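Local structure of N-acetyl-beta-D glucosaminidase (4ZM6) at residues K53-Q64 with W343-L352; V595-V603 with L631-Q642. The protein probably removes N-acetylglucosamine units through a family 3 glycoside hydrolase domain and acetylates glucosamine through a GCN5-related acetyltransferase region that binds acetyl-CoA. All blocks are in the same frame, centred on the assembly; numbering follows the deposited sequence.

Interaction 1 of 2, residues K53-Q64 with W343-L352; sequences KQVQKLTHSLQQ and WDDVLQQADL
Gln56 reaches from helix 53-64 onto the loop that runs on from helix 343-348, and its amide lies between two side chains of that loop. On one side OE1 sits 3.3 Å from CG of Gln349; on the other, CD is 3.9 Å from CD1 of Leu352. The side chains of Gln56 and Gln349 cross almost perpendicularly, yet their amide planes are only 21° apart. Gln349 leaves the helix with positive phi. Gln349 NE2 is hydrogen-bonded to Ala350 O at 3.0 Å, approaching from above the carbonyl plane.

One turn along, His60 turns its imidazole across to the end of the short helix. With CG anti to the backbone N (chi1 -168°), the ring meets the carbonyl of Leu347 at its edge, NE2 lying 3.1 Å from that O. Further on, CB of Gln63 packs against CD2 of Leu347 at 4.1 Å, while the edge of the Trp343 indole, at CZ3, faces the carbonyl O of Gln63 from 3.9 Å. The indole is held from outside the contact, by a hydrogen bond from NE1 to Lys72 O and a cation-pi contact with Arg67.

The helix axes are inclined at 137°, nearer antiparallel than parallel, and approach to 9.8 Å. Helix 52-68 links strands 41-44 and 76-79 of the parallel sheet in the TIM-barrel-type domain, so this contact lays the later chain along the barrel's outside. No ion pair joins the segments; near the surface, the contact mixes van der Waals packing with polar side chains set against backbone carbonyls.

Interaction 2 of 2, residues V595-V603 with L631-Q642; sequences VGFVATQIV and LHDAALEHFREQ
Leu631 reaches from the helix to the side chain of Val598 and the backbone before it. Its CB starts the contact, 4.1 Å from CB of Val598, and the two side chains lie alongside one another, pointing opposite ways. CG lies beside the backbone N (chi1 -67°), and CD1 continues the extended chain until it meets the strand's backbone, 3.4 Å from N of Phe597 and close to the carbonyl carbon of Gly596. The second branch, CD2, turns back to CG1 of Val598 at 4.2 Å.

One helical turn later the small Ala635 lets the helix lie near Thr600, whose OG1 is 4.0 Å from the alanine CB. Phe639 comes next: its CZ approaches the same hydroxyl oxygen obliquely, whereas CG1 of Ile602 meets the ring at its edge, 4.0 Å from CE1. The far end of Ile602 is more widely shared, CD1 lying 3.7 Å from CE1 of His638 and 3.8 Å from CG of Gln642.

Strand and helix run nearly parallel, with a crossing angle of -22°, so the alternate strand residues Val598, Thr600 and Ile602 meet successive turns of the helix. This is the packing of a GNAT sheet against the helix that follows the acetyl-CoA-binding loop; Gly624, Lys625, Gly626, Gly628 and Thr629, at and just before the start of helix 627-642, bind the cofactor. Since no hydrogen bond crosses the interface, dispersion between buried, mostly apolar groups holds the helix to the sheet, and this packing probably helps to keep the cofactor-binding end of the helix in place.

Interaction 1 precedes interaction 2 along the chain, with neither interleaved in the other; their centres are 39 Å apart and their nearest atoms about 24 Å. They belong to different domains: 53-64 with 343-352 lies on the outside of the glycoside hydrolase barrel, whereas 595-603 with 631-642 forms part of the buried core of the acetyltransferase. They share no sheet, but helix 108-125 of the hydrolase part adjoins both, its Leu125 carbonyl bonding to Thr59 and its Ser108 and Thr109 to Glu637 and Asp633. The bonds of Ser108 and Thr109, with the Arg640–Glu167 salt bridge, dock helix 627-642 directly on the hydrolase part of the same chain.

Interaction 1 of 2, residues K53-Q64 with W343-L352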
loop_
_atom_site.group_PDB
_atom_site.type_symbol
_atom_site.label_atom_id
_atom_site.label_comp_id
_atom_site.label_asym_id
_atom_site.label_seq_id
_atom_site.Cartn_x
_atom_site.Cartn_y
_atom_site.Cartn_z
ATOM N N LYS A 53 38.071 -2.927 -27.344
ATOM C CA LYS A 53 38.278 -3.183 -28.770
ATOM C C LYS A 53 37.956 -4.633 -29.123
ATOM O O LYS A 53 37.249 -4.903 -30.099
ATOM C CB LYS A 53 39.721 -2.861 -29.180
ATOM C CG LYS A 53 40.040 -1.375 -29.238
ATOM C CD LYS A 53 41.228 -1.102 -30.153
ATOM C CE LYS A 53 41.540 0.384 -30.253
ATOM N NZ LYS A 53 42.597 0.653 -31.268
ATOM N N GLN A 54 38.470 -5.553 -28.311
ATOM C CA GLN A 54 38.292 -6.986 -28.538
ATOM C C GLN A 54 36.826 -7.389 -28.444
ATOM O O GLN A 54 36.370 -8.266 -29.177
ATOM C CB GLN A 54 39.095 -7.801 -27.519
ATOM C CG GLN A 54 39.805 -9.016 -28.108
ATOM C CD GLN A 54 41.182 -8.699 -28.688
ATOM O OE1 GLN A 54 41.598 -7.538 -28.756
ATOM N NE2 GLN A 54 41.897 -9.739 -29.108
ATOM N N VAL A 55 36.096 -6.743 -27.540
ATOM C CA VAL A 55 34.694 -7.074 -27.309
ATOM C C VAL A 55 33.811 -6.572 -28.449
ATOM O O VAL A 55 32.911 -7.284 -28.888
ATOM C CB VAL A 55 34.186 -6.512 -25.964
ATOM C CG1 VAL A 55 32.742 -6.940 -25.723
ATOM C CG2 VAL A 55 35.083 -6.974 -24.820
ATOM N N GLN A 56 34.062 -5.352 -28.921
ATOM C CA GLN A 56 33.335 -4.818 -30.078
ATOM C C GLN A 56 33.512 -5.715 -31.291
ATOM O O GLN A 56 32.560 -5.961 -32.035
ATOM C CB GLN A 56 33.813 -3.411 -30.434
ATOM C CG GLN A 56 33.283 -2.311 -29.527
ATOM C CD GLN A 56 33.372 -0.929 -30.155
ATOM O OE1 GLN A 56 33.539 -0.790 -31.367
ATOM N NE2 GLN A 56 33.249 0.101 -29.329
ATOM N N LYS A 57 34.742 -6.190 -31.486
ATOM C CA LYS A 57 35.051 -7.142 -32.545
ATOM C C LYS A 57 34.296 -8.450 -32.317
ATOM O O LYS A 57 33.610 -8.940 -33.217
ATOM C CB LYS A 57 36.556 -7.415 -32.594
ATOM C CG LYS A 57 36.999 -8.253 -33.784
ATOM C CD LYS A 57 38.482 -8.576 -33.713
ATOM C CE LYS A 57 38.947 -9.304 -34.963
ATOM N NZ LYS A 57 40.430 -9.298 -35.083
ATOM N N LEU A 58 34.430 -8.995 -31.108
ATOM C CA LEU A 58 33.786 -10.254 -30.722
ATOM C C LEU A 58 32.275 -10.230 -30.952
ATOM O O LEU A 58 31.726 -11.152 -31.557
ATOM C CB LEU A 58 34.091 -10.581 -29.253
ATOM C CG LEU A 58 33.379 -11.777 -28.601
ATOM C CD1 LEU A 58 33.472 -13.028 -29.462
ATOM C CD2 LEU A 58 33.946 -12.045 -27.212
ATOM N N THR A 59 31.611 -9.180 -30.473
ATOM C CA THR A 59 30.160 -9.049 -30.638
ATOM C C THR A 59 29.775 -8.924 -32.107
ATOM O O THR A 59 28.798 -9.529 -32.549
ATOM C CB THR A 59 29.598 -7.835 -29.870
ATOM O OG1 THR A 59 30.371 -6.668 -30.179
ATOM C CG2 THR A 59 29.628 -8.091 -28.365
ATOM N N HIS A 60 30.553 -8.144 -32.854
ATOM C CA HIS A 60 30.328 -7.982 -34.288
ATOM C C HIS A 60 30.557 -9.292 -35.042
ATOM O O HIS A 60 29.807 -9.618 -35.963
ATOM C CB HIS A 60 31.226 -6.885 -34.861
ATOM C CG HIS A 60 30.846 -6.469 -36.247
ATOM N ND1 HIS A 60 31.597 -6.791 -37.356
ATOM C CD2 HIS A 60 29.775 -5.778 -36.705
ATOM C CE1 HIS A 60 31.014 -6.303 -38.437
ATOM N NE2 HIS A 60 29.906 -5.685 -38.069
ATOM N N SER A 61 31.592 -10.033 -34.647
ATOM C CA SER A 61 31.895 -11.332 -35.249
ATOM C C SER A 61 30.693 -12.275 -35.158
ATOM O O SER A 61 30.261 -12.841 -36.165
ATOM C CB SER A 61 33.108 -11.977 -34.567
ATOM O OG SER A 61 34.203 -11.079 -34.484
ATOM N N LEU A 62 30.157 -12.421 -33.944
ATOM C CA LEU A 62 28.984 -13.265 -33.687
ATOM C C LEU A 62 27.791 -12.781 -34.496
ATOM O O LEU A 62 27.039 -13.575 -35.068
ATOM C CB LEU A 62 28.612 -13.237 -32.202
ATOM C CG LEU A 62 29.644 -13.766 -31.204
ATOM C CD1 LEU A 62 29.240 -13.421 -29.778
ATOM C CD2 LEU A 62 29.822 -15.265 -31.361
ATOM N N GLN A 63 27.634 -11.464 -34.534
ATOM C CA GLN A 63 26.536 -10.827 -35.244
ATOM C C GLN A 63 26.647 -11.059 -36.752
ATOM O O GLN A 63 25.644 -11.316 -37.423
ATOM C CB GLN A 63 26.529 -9.324 -34.940
ATOM C CG GLN A 63 25.168 -8.756 -34.597
ATOM C CD GLN A 63 24.582 -9.324 -33.310
ATOM O OE1 GLN A 63 25.294 -9.540 -32.331
ATOM N NE2 GLN A 63 23.275 -9.559 -33.309
ATOM N N GLN A 64 27.872 -10.962 -37.271
ATOM C CA GLN A 64 28.146 -11.187 -38.694
ATOM C C GLN A 64 27.761 -12.598 -39.121
ATOM O O GLN A 64 27.039 -12.787 -40.100
ATOM C CB GLN A 64 29.631 -10.946 -39.015
ATOM C CG GLN A 64 29.974 -9.516 -39.420
ATOM C CD GLN A 64 29.376 -9.090 -40.756
ATOM O OE1 GLN A 64 29.475 -7.923 -41.139
ATOM N NE2 GLN A 64 28.753 -10.028 -41.472
ATOM N N TRP A 343 18.805 -4.927 -37.384
ATOM C CA TRP A 343 20.062 -5.305 -38.036
ATOM C C TRP A 343 21.030 -4.148 -38.297
ATOM O O TRP A 343 22.241 -4.327 -38.177
ATOM C CB TRP A 343 19.781 -6.059 -39.340
ATOM C CG TRP A 343 19.420 -7.493 -39.118
ATOM C CD1 TRP A 343 18.216 -8.089 -39.365
ATOM C CD2 TRP A 343 20.275 -8.514 -38.590
ATOM N NE1 TRP A 343 18.272 -9.423 -39.030
ATOM C CE2 TRP A 343 19.523 -9.708 -38.549
ATOM C CE3 TRP A 343 21.602 -8.534 -38.148
ATOM C CZ2 TRP A 343 20.059 -10.912 -38.088
ATOM C CZ3 TRP A 343 22.136 -9.732 -37.691
ATOM C CH2 TRP A 343 21.363 -10.905 -37.666
ATOM N N ASP A 344 20.499 -2.975 -38.636
ATOM C CA ASP A 344 21.333 -1.835 -39.028
ATOM C C ASP A 344 22.332 -1.450 -37.937
ATOM O O ASP A 344 23.536 -1.652 -38.104
ATOM C CB ASP A 344 20.474 -0.623 -39.409
ATOM C CG ASP A 344 19.663 -0.853 -40.677
ATOM O OD1 ASP A 344 18.905 -1.845 -40.732
ATOM O OD2 ASP A 344 19.774 -0.035 -41.615
ATOM N N ASP A 345 21.835 -0.919 -36.820
ATOM C CA ASP A 345 22.714 -0.433 -35.740
ATOM C C ASP A 345 23.349 -1.558 -34.905
ATOM O O ASP A 345 24.297 -1.323 -34.154
ATOM C CB ASP A 345 21.987 0.579 -34.835
ATOM C CG ASP A 345 20.682 0.045 -34.268
ATOM O OD1 ASP A 345 20.403 -1.166 -34.406
ATOM O OD2 ASP A 345 19.932 0.853 -33.682
ATOM N N VAL A 346 22.822 -2.771 -35.043
ATOM C CA VAL A 346 23.411 -3.955 -34.423
ATOM C C VAL A 346 24.725 -4.341 -35.129
ATOM O O VAL A 346 25.653 -4.844 -34.491
ATOM C CB VAL A 346 22.390 -5.126 -34.417
ATOM C CG1 VAL A 346 23.051 -6.461 -34.137
ATOM C CG2 VAL A 346 21.295 -4.871 -33.389
ATOM N N LEU A 347 24.796 -4.089 -36.438
ATOM C CA LEU A 347 26.009 -4.345 -37.236
ATOM C C LEU A 347 26.905 -3.113 -37.383
ATOM O O LEU A 347 28.130 -3.238 -37.428
ATOM C CB LEU A 347 25.632 -4.835 -38.635
ATOM C CG LEU A 347 24.910 -6.181 -38.718
ATOM C CD1 LEU A 347 24.203 -6.326 -40.057
ATOM C CD2 LEU A 347 25.888 -7.325 -38.497
ATOM N N GLN A 348 26.291 -1.932 -37.482
ATOM C CA GLN A 348 27.032 -0.678 -37.666
ATOM C C GLN A 348 28.135 -0.460 -36.632
ATOM O O GLN A 348 29.210 0.032 -36.978
ATOM C CB GLN A 348 26.084 0.528 -37.657
ATOM C CG GLN A 348 25.406 0.795 -38.994
ATOM C CD GLN A 348 24.354 1.890 -38.923
ATOM O OE1 GLN A 348 24.076 2.439 -37.855
ATOM N NE2 GLN A 348 23.762 2.211 -40.067
ATOM N N GLN A 349 27.869 -0.828 -35.378
ATOM C CA GLN A 349 28.800 -0.592 -34.268
ATOM C C GLN A 349 28.977 0.917 -34.022
ATOM O O GLN A 349 28.884 1.728 -34.947
ATOM C CB GLN A 349 30.137 -1.339 -34.493
ATOM C CG GLN A 349 31.402 -0.680 -33.942
ATOM C CD GLN A 349 32.085 0.238 -34.949
ATOM O OE1 GLN A 349 32.519 -0.206 -36.012
ATOM N NE2 GLN A 349 32.195 1.522 -34.610
ATOM N N ALA A 350 29.201 1.287 -32.765
ATOM C CA ALA A 350 29.392 2.683 -32.390
ATOM C C ALA A 350 30.850 2.941 -32.039
ATOM O O ALA A 350 31.598 2.014 -31.718
ATOM C CB ALA A 350 28.491 3.040 -31.218
ATOM N N ASP A 351 31.249 4.208 -32.100
ATOM C CA ASP A 351 32.624 4.589 -31.805
ATOM C C ASP A 351 32.941 4.315 -30.336
ATOM O O ASP A 351 32.072 4.425 -29.474
ATOM C CB ASP A 351 32.850 6.067 -32.135
ATOM C CG ASP A 351 34.323 6.429 -32.258
ATOM O OD1 ASP A 351 35.197 5.572 -31.996
ATOM O OD2 ASP A 351 34.609 7.590 -32.623
ATOM N N LEU A 352 34.191 3.962 -30.062
ATOM C CA LEU A 352 34.620 3.599 -28.712
ATOM C C LEU A 352 34.496 4.753 -27.703
ATOM O O LEU A 352 34.354 4.513 -26.503
ATOM C CB LEU A 352 36.066 3.093 -28.744
ATOM C CG LEU A 352 36.506 2.200 -27.582
ATOM C CD1 LEU A 352 35.814 0.845 -27.661
ATOM C CD2 LEU A 352 38.023 2.037 -27.581
#

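Interaction 2 of 2, residues V595-V603 with L631-Q642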
loop_
_atom_site.group_PDB
_atom_site.type_symbol
_atom_site.label_atom_id
_atom_site.label_comp_id
_atom_site.label_asym_id
_atom_site.label_seq_id
_atom_site.Cartn_x
_atom_site.Cartn_y
_atom_site.Cartn_z
ATOM N N VAL A 595 10.249 20.302 6.937
ATOM C CA VAL A 595 11.518 20.882 6.494
ATOM C C VAL A 595 11.633 21.015 4.975
ATOM O O VAL A 595 12.362 21.874 4.485
ATOM C CB VAL A 595 12.723 20.091 7.049
ATOM C CG1 VAL A 595 12.815 20.289 8.552
ATOM C CG2 VAL A 595 12.629 18.606 6.711
ATOM N N GLY A 596 10.918 20.175 4.234
ATOM C CA GLY A 596 10.864 20.294 2.780
ATOM C C GLY A 596 9.516 19.900 2.209
ATOM O O GLY A 596 8.722 19.213 2.861
ATOM N N PHE A 597 9.273 20.327 0.977
ATOM C CA PHE A 597 8.018 20.064 0.297
ATOM C C PHE A 597 8.269 19.784 -1.179
ATOM O O PHE A 597 9.159 20.375 -1.786
ATOM C CB PHE A 597 7.089 21.274 0.464
ATOM C CG PHE A 597 5.860 21.223 -0.394
ATOM C CD1 PHE A 597 4.749 20.513 0.015
ATOM C CD2 PHE A 597 5.822 21.881 -1.613
ATOM C CE1 PHE A 597 3.614 20.456 -0.773
ATOM C CE2 PHE A 597 4.693 21.829 -2.409
ATOM C CZ PHE A 597 3.586 21.114 -1.988
ATOM N N VAL A 598 7.471 18.886 -1.748
ATOM C CA VAL A 598 7.474 18.650 -3.187
ATOM C C VAL A 598 6.034 18.585 -3.719
ATOM O O VAL A 598 5.159 17.982 -3.090
ATOM C CB VAL A 598 8.258 17.367 -3.546
ATOM C CG1 VAL A 598 7.557 16.123 -3.022
ATOM C CG2 VAL A 598 8.479 17.261 -5.048
ATOM N N ALA A 599 5.804 19.219 -4.870
ATOM C CA ALA A 599 4.510 19.196 -5.551
ATOM C C ALA A 599 4.653 18.486 -6.885
ATOM O O ALA A 599 5.726 18.493 -7.483
ATOM C CB ALA A 599 3.999 20.603 -5.764
ATOM N N THR A 600 3.544 17.941 -7.374
ATOM C CA THR A 600 3.571 16.895 -8.390
ATOM C C THR A 600 2.186 16.678 -9.010
ATOM O O THR A 600 1.186 16.619 -8.303
ATOM C CB THR A 600 4.089 15.576 -7.765
ATOM O OG1 THR A 600 5.492 15.461 -7.995
ATOM C CG2 THR A 600 3.402 14.339 -8.340
ATOM N N GLN A 601 2.146 16.551 -10.333
ATOM C CA GLN A 601 0.912 16.230 -11.046
ATOM C C GLN A 601 1.213 15.377 -12.273
ATOM O O GLN A 601 2.353 15.334 -12.739
ATOM C CB GLN A 601 0.136 17.509 -11.417
ATOM C CG GLN A 601 0.619 18.305 -12.626
ATOM C CD GLN A 601 -0.436 19.289 -13.136
ATOM O OE1 GLN A 601 -1.529 19.406 -12.575
ATOM N NE2 GLN A 601 -0.111 19.999 -14.209
ATOM N N ILE A 602 0.196 14.680 -12.771
ATOM C CA ILE A 602 0.329 13.856 -13.971
ATOM C C ILE A 602 -0.738 14.269 -14.978
ATOM O O ILE A 602 -1.923 14.332 -14.650
ATOM C CB ILE A 602 0.208 12.348 -13.655
ATOM C CG1 ILE A 602 1.442 11.871 -12.892
ATOM C CG2 ILE A 602 0.056 11.530 -14.934
ATOM C CD1 ILE A 602 1.299 10.485 -12.296
ATOM N N VAL A 603 -0.296 14.544 -16.201
ATOM C CA VAL A 603 -1.164 15.020 -17.272
ATOM C C VAL A 603 -0.969 14.133 -18.493
ATOM O O VAL A 603 0.126 13.630 -18.731
ATOM C CB VAL A 603 -0.830 16.487 -17.625
ATOM C CG1 VAL A 603 -1.424 16.893 -18.967
ATOM C CG2 VAL A 603 -1.326 17.413 -16.528
ATOM N N LEU A 631 12.893 13.822 -1.194
ATOM C CA LEU A 631 11.631 14.256 -1.791
ATOM C C LEU A 631 11.640 14.046 -3.293
ATOM O O LEU A 631 10.660 13.580 -3.869
ATOM C CB LEU A 631 11.374 15.736 -1.479
ATOM C CG LEU A 631 11.113 16.067 -0.009
ATOM C CD1 LEU A 631 11.127 17.566 0.231
ATOM C CD2 LEU A 631 9.798 15.459 0.453
ATOM N N HIS A 632 12.758 14.401 -3.912
ATOM C CA HIS A 632 12.946 14.255 -5.348
ATOM C C HIS A 632 12.762 12.803 -5.797
ATOM O O HIS A 632 12.109 12.527 -6.806
ATOM C CB HIS A 632 14.340 14.761 -5.705
ATOM C CG HIS A 632 14.713 14.566 -7.136
ATOM N ND1 HIS A 632 15.097 13.345 -7.643
ATOM C CD2 HIS A 632 14.787 15.440 -8.163
ATOM C CE1 HIS A 632 15.378 13.472 -8.925
ATOM N NE2 HIS A 632 15.199 14.733 -9.263
ATOM N N ASP A 633 13.338 11.879 -5.036
ATOM C CA ASP A 633 13.217 10.455 -5.321
ATOM C C ASP A 633 11.785 9.950 -5.134
ATOM O O ASP A 633 11.287 9.168 -5.945
ATOM C CB ASP A 633 14.194 9.663 -4.447
ATOM C CG ASP A 633 15.636 9.828 -4.895
ATOM O OD1 ASP A 633 15.985 10.901 -5.438
ATOM O OD2 ASP A 633 16.422 8.879 -4.720
ATOM N N ALA A 634 11.124 10.405 -4.073
ATOM C CA ALA A 634 9.709 10.088 -3.850
ATOM C C ALA A 634 8.875 10.509 -5.053
ATOM O O ALA A 634 7.965 9.798 -5.466
ATOM C CB ALA A 634 9.198 10.770 -2.589
ATOM N N ALA A 635 9.212 11.658 -5.629
ATOM C CA ALA A 635 8.528 12.144 -6.819
ATOM C C ALA A 635 8.736 11.232 -8.030
ATOM O O ALA A 635 7.767 10.852 -8.688
ATOM C CB ALA A 635 8.967 13.566 -7.143
ATOM N N LEU A 636 9.986 10.876 -8.325
ATOM C CA LEU A 636 10.270 10.046 -9.503
ATOM C C LEU A 636 9.833 8.608 -9.301
ATOM O O LEU A 636 9.454 7.940 -10.259
ATOM C CB LEU A 636 11.748 10.082 -9.883
ATOM C CG LEU A 636 12.425 11.446 -10.055
ATOM C CD1 LEU A 636 13.567 11.316 -11.060
ATOM C CD2 LEU A 636 11.462 12.544 -10.493
ATOM N N GLU A 637 9.890 8.131 -8.061
ATOM C CA GLU A 637 9.412 6.783 -7.745
ATOM C C GLU A 637 7.917 6.675 -8.013
ATOM O O GLU A 637 7.458 5.671 -8.554
ATOM C CB GLU A 637 9.722 6.408 -6.290
ATOM C CG GLU A 637 11.179 6.034 -6.056
ATOM C CD GLU A 637 11.649 6.307 -4.637
ATOM O OE1 GLU A 637 10.822 6.238 -3.696
ATOM O OE2 GLU A 637 12.860 6.585 -4.468
ATOM N N HIS A 638 7.166 7.712 -7.645
ATOM C CA HIS A 638 5.735 7.750 -7.927
ATOM C C HIS A 638 5.468 7.755 -9.432
ATOM O O HIS A 638 4.712 6.922 -9.924
ATOM C CB HIS A 638 5.062 8.960 -7.278
ATOM C CG HIS A 638 3.652 9.162 -7.733
ATOM N ND1 HIS A 638 3.224 10.318 -8.348
ATOM C CD2 HIS A 638 2.586 8.327 -7.714
ATOM C CE1 HIS A 638 1.947 10.196 -8.666
ATOM N NE2 HIS A 638 1.538 8.996 -8.295
ATOM N N PHE A 639 6.091 8.686 -10.149
ATOM C CA PHE A 639 5.960 8.750 -11.599
ATOM C C PHE A 639 6.290 7.405 -12.221
ATOM O O PHE A 639 5.568 6.916 -13.088
ATOM C CB PHE A 639 6.915 9.781 -12.196
ATOM C CG PHE A 639 6.593 11.209 -11.848
ATOM C CD1 PHE A 639 5.283 11.669 -11.803
ATOM C CD2 PHE A 639 7.622 12.114 -11.617
ATOM C CE1 PHE A 639 5.008 12.989 -11.491
ATOM C CE2 PHE A 639 7.352 13.436 -11.314
ATOM C CZ PHE A 639 6.044 13.873 -11.246
ATOM N N ARG A 640 7.392 6.821 -11.768
ATOM C CA ARG A 640 7.885 5.555 -12.292
ATOM C C ARG A 640 6.830 4.454 -12.193
ATOM O O ARG A 640 6.586 3.742 -13.165
ATOM C CB ARG A 640 9.159 5.154 -11.542
ATOM C CG ARG A 640 9.849 3.905 -12.055
ATOM C CD ARG A 640 11.160 3.667 -11.326
ATOM N NE ARG A 640 12.100 4.787 -11.469
ATOM C CZ ARG A 640 12.598 5.528 -10.474
ATOM N NH1 ARG A 640 12.269 5.308 -9.204
ATOM N NH2 ARG A 640 13.447 6.507 -10.755
ATOM N N GLU A 641 6.208 4.328 -11.023
ATOM C CA GLU A 641 5.153 3.332 -10.797
ATOM C C GLU A 641 3.922 3.608 -11.647
ATOM O O GLU A 641 3.265 2.677 -12.109
ATOM C CB GLU A 641 4.739 3.300 -9.323
ATOM C CG GLU A 641 5.798 2.756 -8.379
ATOM C CD GLU A 641 5.493 3.064 -6.923
ATOM O OE1 GLU A 641 5.702 4.223 -6.493
ATOM O OE2 GLU A 641 5.041 2.146 -6.204
ATOM N N GLN A 642 3.611 4.890 -11.837
ATOM C CA GLN A 642 2.455 5.302 -12.635
ATOM C C GLN A 642 2.665 5.166 -14.139
ATOM O O GLN A 642 1.699 5.196 -14.899
ATOM C CB GLN A 642 2.075 6.754 -12.320
ATOM C CG GLN A 642 1.535 6.965 -10.918
ATOM C CD GLN A 642 0.349 6.074 -10.630
ATOM O OE1 GLN A 642 -0.660 6.121 -11.335
ATOM N NE2 GLN A 642 0.469 5.245 -9.604
#